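Local atomic coordinates of hemin degrading factor (Pseudomonas aeruginosa, PDB entry 4MF9), a protein that binds heme, probably carries it within Pseudomonas aeruginosa and appears also to degrade it. Residues 137-142 against 154-159; 56-61 against 130-135. One frame throughout, in Å; residues are numbered along the deposited sequence.

Interaction 1: 137-142 against 154-159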
loop_
_atom_site.group_PDB
_atom_site.type_symbol
_atom_site.label_atom_id
_atom_site.label_comp_id
_atom_site.label_asym_id
_atom_site.label_seq_id
_atom_site.Cartn_x
_atom_site.Cartn_y
_atom_site.Cartn_z
ATOM N N GLY A 137 -24.382 5.383 14.649
ATOM C CA GLY A 137 -23.988 4.009 14.427
ATOM C C GLY A 137 -22.586 3.756 14.932
ATOM O O GLY A 137 -22.062 4.511 15.763
ATOM N N THR A 138 -21.979 2.692 14.417
ATOM C CA THR A 138 -20.643 2.298 14.832
ATOM C C THR A 138 -19.784 1.940 13.611
ATOM O O THR A 138 -20.220 1.219 12.706
ATOM C CB THR A 138 -20.693 1.169 15.891
ATOM O OG1 THR A 138 -19.687 0.182 15.622
ATOM C CG2 THR A 138 -22.065 0.507 15.914
ATOM N N GLN A 139 -18.578 2.446 13.573
ATOM C CA GLN A 139 -17.678 2.248 12.442
ATOM C C GLN A 139 -16.710 1.130 12.826
ATOM O O GLN A 139 -16.024 1.243 13.799
ATOM C CB GLN A 139 -16.933 3.542 12.130
ATOM C CG GLN A 139 -16.105 3.578 10.864
ATOM C CD GLN A 139 -15.440 4.916 10.669
ATOM O OE1 GLN A 139 -14.253 5.093 10.914
ATOM N NE2 GLN A 139 -16.222 5.882 10.242
ATOM N N ARG A 140 -16.755 0.054 12.068
ATOM C CA ARG A 140 -16.010 -1.157 12.375
ATOM C C ARG A 140 -14.846 -1.331 11.417
ATOM O O ARG A 140 -14.963 -1.063 10.215
ATOM C CB ARG A 140 -16.938 -2.375 12.324
ATOM C CG ARG A 140 -18.148 -2.216 13.255
ATOM C CD ARG A 140 -19.129 -3.361 13.118
ATOM N NE ARG A 140 -20.168 -3.280 14.147
ATOM C CZ ARG A 140 -21.312 -2.616 14.005
ATOM N NH1 ARG A 140 -21.577 -1.975 12.872
ATOM N NH2 ARG A 140 -22.198 -2.598 14.996
ATOM N N SER A 141 -13.723 -1.712 11.939
ATOM C CA SER A 141 -12.559 -1.944 11.112
ATOM C C SER A 141 -11.628 -2.981 11.687
ATOM O O SER A 141 -11.589 -3.125 12.875
ATOM C CB SER A 141 -11.788 -0.671 10.849
ATOM O OG SER A 141 -11.216 -0.115 11.947
ATOM N N ILE A 142 -10.904 -3.669 10.815
ATOM C CA ILE A 142 -9.783 -4.537 11.212
ATOM C C ILE A 142 -8.489 -3.819 10.869
ATOM O O ILE A 142 -8.350 -3.394 9.790
ATOM C CB ILE A 142 -9.847 -5.894 10.495
ATOM C CG1 ILE A 142 -11.173 -6.612 10.788
ATOM C CG2 ILE A 142 -8.651 -6.726 10.812
ATOM C CD1 ILE A 142 -11.377 -6.858 12.231
ATOM N N LYS A 154 -5.598 -1.925 6.493
ATOM C CA LYS A 154 -6.854 -1.841 7.256
ATOM C C LYS A 154 -8.002 -2.250 6.362
ATOM O O LYS A 154 -7.975 -1.978 5.157
ATOM C CB LYS A 154 -7.114 -0.411 7.751
ATOM C CG LYS A 154 -6.102 0.101 8.739
ATOM C CD LYS A 154 -6.175 1.618 8.859
ATOM C CE LYS A 154 -5.271 2.099 9.986
ATOM N NZ LYS A 154 -5.171 3.575 10.017
ATOM N N VAL A 155 -9.017 -2.889 6.941
ATOM C CA VAL A 155 -10.239 -3.147 6.196
ATOM C C VAL A 155 -11.455 -2.630 6.946
ATOM O O VAL A 155 -11.661 -2.931 8.128
ATOM C CB VAL A 155 -10.364 -4.619 5.652
ATOM C CG1 VAL A 155 -9.049 -5.396 5.795
ATOM C CG2 VAL A 155 -11.507 -5.357 6.235
ATOM N N PHE A 156 -12.219 -1.793 6.255
ATOM C CA PHE A 156 -13.333 -1.093 6.866
ATOM C C PHE A 156 -14.650 -1.682 6.409
ATOM O O PHE A 156 -14.850 -1.921 5.219
ATOM C CB PHE A 156 -13.268 0.395 6.506
ATOM C CG PHE A 156 -12.286 1.173 7.334
ATOM C CD1 PHE A 156 -10.935 1.184 7.003
ATOM C CD2 PHE A 156 -12.711 1.888 8.451
ATOM C CE1 PHE A 156 -10.024 1.896 7.773
ATOM C CE2 PHE A 156 -11.806 2.605 9.214
ATOM C CZ PHE A 156 -10.459 2.610 8.875
ATOM N N LEU A 157 -15.551 -1.934 7.354
ATOM C CA LEU A 157 -16.912 -2.286 6.976
ATOM C C LEU A 157 -17.599 -1.056 6.368
ATOM O O LEU A 157 -17.393 0.071 6.815
ATOM C CB LEU A 157 -17.695 -2.844 8.165
ATOM C CG LEU A 157 -17.609 -4.351 8.407
ATOM C CD1 LEU A 157 -16.252 -4.774 8.980
ATOM C CD2 LEU A 157 -18.751 -4.782 9.316
ATOM N N ALA A 158 -18.404 -1.249 5.367
ATOM C CA ALA A 158 -19.099 -0.147 4.782
ATOM C C ALA A 158 -20.596 -0.395 4.687
ATOM O O ALA A 158 -21.094 -1.268 5.310
ATOM C CB ALA A 158 -18.497 0.219 3.465
ATOM N N GLU A 159 -21.229 0.386 3.882
ATOM C CA GLU A 159 -22.663 0.489 3.791
ATOM C C GLU A 159 -23.243 -0.887 3.536
ATOM O O GLU A 159 -24.272 -1.223 4.063
ATOM C CB GLU A 159 -22.887 1.338 2.557
ATOM C CG GLU A 159 -22.406 2.763 2.648
ATOM C CD GLU A 159 -20.967 3.046 2.227
ATOM O OE1 GLU A 159 -20.525 4.152 2.539
ATOM O OE2 GLU A 159 -20.259 2.223 1.618
HETATM O O HOH W 1 -18.527 0.711 9.710
#
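Ile142 and Val155 face each other as an antiparallel hydrogen-bonded pair, and two backbone bonds join them: Ile142 N gives its hydrogen to Val155 O at 2.9 Å, and Val155 N returns one to Ile142 O at 3.0 Å. The third bond, Leu157 N to Arg140 O, is also 3.0 Å long. Past it the strands splay, and a water takes over, accepting from Arg140 N and donating to Leu157 O. CA-H...O contacts also run from Ser141 CA to Val155 O and from Lys154 CA to Ile142 O.

The two segments belong to a beta hairpin, strands 138-146 and 151-157, within the first HemS/ChuX family region; Phe156 also bonds through its backbone to Met80 in the next strand of the sheet.

Side-chain packing differs on the two faces. On one, Ser141 CB sits over the Phe156 ring in a CH-pi contact, 3.8 Å from the centroid and 19° off the ring normal. Gln139 reaches the same ring at its edge with OE1, 3.9 Å from Phe156 CE2; the extended chain, CG anti to the backbone N (chi1 -171°), carries the amide there, its plane 72° from the ring's. Ser141 OG is bonded to Gln143 NE2. On the other face, Arg140 CD touches Leu157 CD2 at 4.1 Å, while the guanidinium makes a cation-pi contact with Trp166, against which Leu157 also packs. One guanidinium face is covered by Thr138 OG1.

Interaction 2: 56-61 against 130-135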
loop_
_atom_site.group_PDB
_atom_site.type_symbol
_atom_site.label_atom_id
_atom_site.label_comp_id
_atom_site.label_asym_id
_atom_site.label_seq_id
_atom_site.Cartn_x
_atom_site.Cartn_y
_atom_site.Cartn_z
ATOM N N GLY A 56 -10.504 -2.665 25.292
ATOM C CA GLY A 56 -11.348 -2.612 26.475
ATOM C C GLY A 56 -12.240 -1.389 26.459
ATOM O O GLY A 56 -13.141 -1.266 27.282
ATOM N N ILE A 57 -12.006 -0.481 25.528
ATOM C CA ILE A 57 -12.885 0.626 25.317
ATOM C C ILE A 57 -13.758 0.477 24.079
ATOM O O ILE A 57 -14.942 0.268 24.199
ATOM C CB ILE A 57 -12.114 1.932 25.305
ATOM C CG1 ILE A 57 -11.449 2.150 26.628
ATOM C CG2 ILE A 57 -12.982 3.130 24.984
ATOM C CD1 ILE A 57 -10.395 3.191 26.591
ATOM N N ASP A 58 -13.145 0.531 22.898
ATOM C CA ASP A 58 -13.854 0.198 21.664
ATOM C C ASP A 58 -13.044 -0.671 20.681
ATOM O O ASP A 58 -13.429 -0.810 19.521
ATOM C CB ASP A 58 -14.376 1.452 20.958
ATOM C CG ASP A 58 -13.272 2.407 20.550
ATOM O OD1 ASP A 58 -12.084 2.107 20.794
ATOM O OD2 ASP A 58 -13.596 3.471 19.968
ATOM N N ALA A 59 -11.935 -1.239 21.150
ATOM C CA ALA A 59 -11.131 -2.173 20.355
ATOM C C ALA A 59 -10.957 -3.524 21.042
ATOM O O ALA A 59 -10.934 -3.605 22.271
ATOM C CB ALA A 59 -9.764 -1.573 20.045
ATOM N N VAL A 60 -10.831 -4.578 20.238
ATOM C CA VAL A 60 -10.511 -5.923 20.721
ATOM C C VAL A 60 -9.241 -6.392 20.006
ATOM O O VAL A 60 -9.112 -6.238 18.781
ATOM C CB VAL A 60 -11.666 -6.928 20.445
ATOM C CG1 VAL A 60 -11.252 -8.353 20.817
ATOM C CG2 VAL A 60 -12.946 -6.528 21.183
ATOM N N ARG A 61 -8.284 -6.936 20.742
ATOM C CA ARG A 61 -7.084 -7.454 20.147
ATOM C C ARG A 61 -7.375 -8.822 19.600
ATOM O O ARG A 61 -7.996 -9.580 20.265
ATOM C CB ARG A 61 -5.896 -7.427 21.078
ATOM C CG ARG A 61 -4.798 -8.408 20.752
ATOM C CD ARG A 61 -3.638 -7.776 20.015
ATOM N NE ARG A 61 -2.789 -7.081 20.936
ATOM C CZ ARG A 61 -1.462 -7.098 21.014
ATOM N NH1 ARG A 61 -0.699 -7.840 20.260
ATOM N NH2 ARG A 61 -0.914 -6.389 21.950
ATOM N N ILE A 130 -11.765 -2.895 15.663
ATOM C CA ILE A 130 -12.271 -1.679 16.234
ATOM C C ILE A 130 -13.784 -1.520 15.959
ATOM O O ILE A 130 -14.228 -1.717 14.876
ATOM C CB ILE A 130 -11.477 -0.483 15.706
ATOM C CG1 ILE A 130 -9.998 -0.639 16.030
ATOM C CG2 ILE A 130 -11.994 0.818 16.245
ATOM C CD1 ILE A 130 -9.139 0.519 15.644
ATOM N N ALA A 131 -14.561 -1.169 16.967
ATOM C CA ALA A 131 -15.967 -0.845 16.753
ATOM C C ALA A 131 -16.226 0.532 17.351
ATOM O O ALA A 131 -16.592 0.654 18.525
ATOM C CB ALA A 131 -16.866 -1.903 17.402
ATOM N N GLU A 132 -16.068 1.560 16.554
ATOM C CA GLU A 132 -15.990 2.915 16.986
ATOM C C GLU A 132 -17.364 3.600 16.992
ATOM O O GLU A 132 -17.951 3.669 15.990
ATOM C CB GLU A 132 -15.057 3.700 16.078
ATOM C CG GLU A 132 -14.859 5.097 16.585
ATOM C CD GLU A 132 -13.629 5.796 16.097
ATOM O OE1 GLU A 132 -13.468 6.925 16.488
ATOM O OE2 GLU A 132 -12.846 5.256 15.354
ATOM N N GLU A 133 -17.828 4.098 18.117
ATOM C CA GLU A 133 -19.112 4.787 18.194
ATOM C C GLU A 133 -19.115 5.998 17.280
ATOM O O GLU A 133 -18.253 6.771 17.354
ATOM C CB GLU A 133 -19.294 5.312 19.624
ATOM C CG GLU A 133 -20.350 4.565 20.406
ATOM C CD GLU A 133 -20.301 4.731 21.942
ATOM O OE1 GLU A 133 -21.104 4.028 22.585
ATOM O OE2 GLU A 133 -19.500 5.517 22.494
ATOM N N THR A 134 -20.067 6.075 16.380
ATOM C CA THR A 134 -20.463 7.294 15.649
ATOM C C THR A 134 -21.694 7.936 16.307
ATOM O O THR A 134 -22.251 7.349 17.233
ATOM C CB THR A 134 -20.696 7.035 14.136
ATOM O OG1 THR A 134 -21.769 6.132 13.911
ATOM C CG2 THR A 134 -19.475 6.445 13.538
ATOM N N ALA A 135 -22.217 8.999 15.732
ATOM C CA ALA A 135 -23.324 9.754 16.323
ATOM C C ALA A 135 -24.481 8.870 16.477
ATOM O O ALA A 135 -25.156 8.911 17.431
ATOM C CB ALA A 135 -23.720 10.905 15.438
HETATM O O HOH W 2 -15.935 4.323 20.358
#
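Asp58 and Glu132 run side by side and point the same way, their carboxylate planes turned 60° apart. Asp58 OD2 approaches the aliphatic part of its neighbour, 4.0 Å from Glu132 CG, while the nearer pair of charged oxygens, Asp58 OD2 and Glu132 OE1, stays 4.9 Å apart. What allows two like charges to sit so close is probably Arg54, whose NH2 forms salt bridges with both Asp58 OD2 and Glu132 OE2. The aspartate CG stands between its own backbone N and carbonyl carbon (chi1 61°), a torsion that sets the carboxylate beside the Glu132 chain. A water that accepts from Glu133 N lies only 2.5 Å from Asp58 OD2, short for a hydrogen bond, so that half of the bridge is doubtful in detail.

Here the short strand 59-62, at one outer end of an antiparallel sheet within the chain, is laid against strand 124-133. Ala59 and Ile130 are a non-hydrogen-bonded pair, with CA atoms 4.3 Å apart and both side chains on the same face; Ala59 CB meets the CG1 branch of Ile130 at 4.1 Å. The other branch, CG2, lies 3.9 Å from Asp58 O.

That carbonyl also receives Ala131 N at 2.8 Å, nearly straight at the hydrogen (172°). Ile130 CA adds a CA-H...O contact to the same oxygen, and beyond Ala59 the backbone of Val60 is bonded to Ala129.

The two contacts lie in one nine-stranded antiparallel sheet, their centres about 10 Å apart. Across it the strands run 59-62, 124-133, 138-146, 151-157, so interaction 2 is at the outer end and interaction 1 two strand pairings further in. Between them, strands 124-133 and 138-146 are direct neighbours, joined by Gln139 O to Glu132 N and Ser141 O to Ile130 N, each 2.8 Å and probably hydrogen-bonded. Along the chain, interaction 2 closes a gap of 68 residues before interaction 1 opens as a local hairpin. All four segments belong to the first HemS/ChuX family region. Both contacts join strands of the sheet and lie away from the heme pocket, which includes the axial ligand His215.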